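Local coordinates for sperm-specific class P protein 34 (Caenorhabditis elegans, PDB 1M1S), which is of unknown function but belongs to the major sperm protein family and, as a sperm-specific class P protein, probably acts in nematode sperm, at residues E34-R38 / E88-E93. Residues are numbered along the deposited sequence; the frame is centred on the assembly and turned at random.
Sequences ESDSR and EVPAEE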
loop_
_atom_site.group_PDB
_atom_site.type_symbol
_atom_site.label_atom_id
_atom_site.label_comp_id
_atom_site.label_asym_id
_atom_site.label_seq_id
_atom_site.Cartn_x
_atom_site.Cartn_y
_atom_site.Cartn_z
ATOM N N GLU A 34 -0.877 12.369 -6.644
ATOM C CA GLU A 34 -0.283 13.532 -7.275
ATOM C C GLU A 34 -0.843 13.701 -8.670
ATOM O O GLU A 34 -0.487 14.652 -9.361
ATOM C CB GLU A 34 1.229 13.407 -7.359
ATOM C CG GLU A 34 1.972 13.570 -6.060
ATOM C CD GLU A 34 1.974 14.992 -5.526
ATOM O OE1 GLU A 34 1.402 15.904 -6.164
ATOM O OE2 GLU A 34 2.565 15.210 -4.454
ATOM N N SER A 35 -1.725 12.788 -9.082
ATOM C CA SER A 35 -2.331 12.860 -10.408
ATOM C C SER A 35 -3.612 13.655 -10.306
ATOM O O SER A 35 -4.157 13.862 -9.214
ATOM C CB SER A 35 -2.657 11.468 -10.955
ATOM O OG SER A 35 -3.074 11.528 -12.314
ATOM N N ASP A 36 -4.058 14.169 -11.445
ATOM C CA ASP A 36 -5.302 14.914 -11.455
ATOM C C ASP A 36 -6.411 13.920 -11.798
ATOM O O ASP A 36 -7.589 14.269 -11.906
ATOM C CB ASP A 36 -5.240 16.059 -12.455
ATOM C CG ASP A 36 -4.219 17.104 -12.078
ATOM O OD1 ASP A 36 -4.256 17.611 -10.928
ATOM O OD2 ASP A 36 -3.385 17.402 -12.956
ATOM N N SER A 37 -6.003 12.664 -11.931
ATOM C CA SER A 37 -6.897 11.566 -12.231
ATOM C C SER A 37 -6.981 10.716 -10.988
ATOM O O SER A 37 -6.139 10.818 -10.106
ATOM C CB SER A 37 -6.330 10.728 -13.365
ATOM O OG SER A 37 -6.946 9.458 -13.369
ATOM N N ARG A 38 -8.000 9.875 -10.927
ATOM C CA ARG A 38 -8.181 8.998 -9.784
ATOM C C ARG A 38 -7.286 7.774 -9.941
ATOM O O ARG A 38 -6.923 7.384 -11.057
ATOM C CB ARG A 38 -9.652 8.601 -9.662
ATOM C CG ARG A 38 -10.087 8.120 -8.270
ATOM C CD ARG A 38 -11.552 8.545 -7.995
ATOM N NE ARG A 38 -12.436 7.469 -7.523
ATOM C CZ ARG A 38 -13.000 6.546 -8.300
ATOM N NH1 ARG A 38 -12.784 6.530 -9.608
ATOM N NH2 ARG A 38 -13.803 5.652 -7.761
ATOM N N GLU A 88 -4.248 4.567 -13.097
ATOM C CA GLU A 88 -5.164 5.697 -13.232
ATOM C C GLU A 88 -6.525 5.161 -13.579
ATOM O O GLU A 88 -6.632 4.196 -14.329
ATOM C CB GLU A 88 -4.697 6.608 -14.329
ATOM C CG GLU A 88 -3.561 7.450 -13.889
ATOM C CD GLU A 88 -2.661 7.818 -15.037
ATOM O OE1 GLU A 88 -3.176 7.920 -16.175
ATOM O OE2 GLU A 88 -1.438 7.981 -14.804
ATOM N N VAL A 89 -7.570 5.751 -13.017
ATOM C CA VAL A 89 -8.913 5.268 -13.288
ATOM C C VAL A 89 -9.941 6.384 -13.510
ATOM O O VAL A 89 -9.858 7.458 -12.878
ATOM C CB VAL A 89 -9.416 4.329 -12.135
ATOM C CG1 VAL A 89 -8.557 3.075 -12.043
ATOM C CG2 VAL A 89 -9.436 5.055 -10.806
ATOM N N PRO A 90 -10.910 6.159 -14.433
ATOM C CA PRO A 90 -11.924 7.189 -14.672
ATOM C C PRO A 90 -12.786 7.223 -13.440
ATOM O O PRO A 90 -12.924 6.195 -12.756
ATOM C CB PRO A 90 -12.745 6.603 -15.813
ATOM C CG PRO A 90 -11.808 5.669 -16.474
ATOM C CD PRO A 90 -11.138 5.008 -15.325
ATOM N N ALA A 91 -13.393 8.377 -13.177
ATOM C CA ALA A 91 -14.291 8.524 -12.039
ATOM C C ALA A 91 -15.257 7.308 -12.038
ATOM O O ALA A 91 -15.480 6.662 -11.003
ATOM C CB ALA A 91 -15.061 9.836 -12.180
ATOM N N GLU A 92 -15.648 6.924 -13.262
ATOM C CA GLU A 92 -16.561 5.820 -13.609
ATOM C C GLU A 92 -16.279 4.454 -13.006
ATOM O O GLU A 92 -17.211 3.673 -12.802
ATOM C CB GLU A 92 -16.632 5.685 -15.141
ATOM C CG GLU A 92 -17.193 4.374 -15.660
ATOM C CD GLU A 92 -17.961 4.526 -16.965
ATOM O OE1 GLU A 92 -17.741 5.547 -17.658
ATOM O OE2 GLU A 92 -18.794 3.639 -17.293
ATOM N N GLU A 93 -15.008 4.176 -12.718
ATOM C CA GLU A 93 -14.614 2.889 -12.158
ATOM C C GLU A 93 -15.051 2.550 -10.731
ATOM O O GLU A 93 -14.639 3.173 -9.741
ATOM C CB GLU A 93 -13.117 2.644 -12.320
ATOM C CG GLU A 93 -12.697 1.209 -11.954
ATOM C CD GLU A 93 -13.442 0.145 -12.763
ATOM O OE1 GLU A 93 -13.003 -0.162 -13.893
ATOM O OE2 GLU A 93 -14.467 -0.386 -12.274
#
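The flat guanidinium group of R38 has two backbone carbonyls of 88-93 at its edge: P90 O and E93 O both lie near its plane, while A91 O comes in obliquely, 3.0 Å from NH1; the same group makes a cation-pi contact with F59. R38 NH2 gives E93 O a hydrogen bond of 3.3 Å, long but straight (165° at the hydrogen) and nearly along the C=O direction. A type I beta turn from P90 to E93, closed by the bond from E93 N to P90 O, presents the carbonyls that the arginine meets. In the immunoglobulin-like beta sandwich of the MSP family, the contact joins the loop entering strand 38-45 to the last part of strand 79-89, its antiparallel neighbour. There V89 N donates to R38 O over 2.6 Å, and E88 CA adds a CA-H...O contact to this oxygen. With CG anti to its backbone N (chi1 -159°) and bends at chi2 and chi3, the R38 chain carries its guanidinium to the turn. An alanine in its place would be likely to leave E93 O without this donor and the turn less firmly tied to 34-38. R38 CB lies 3.7 Å from V89 CG2. Nearby, S35 OG accepts from S37 N in an ST turn.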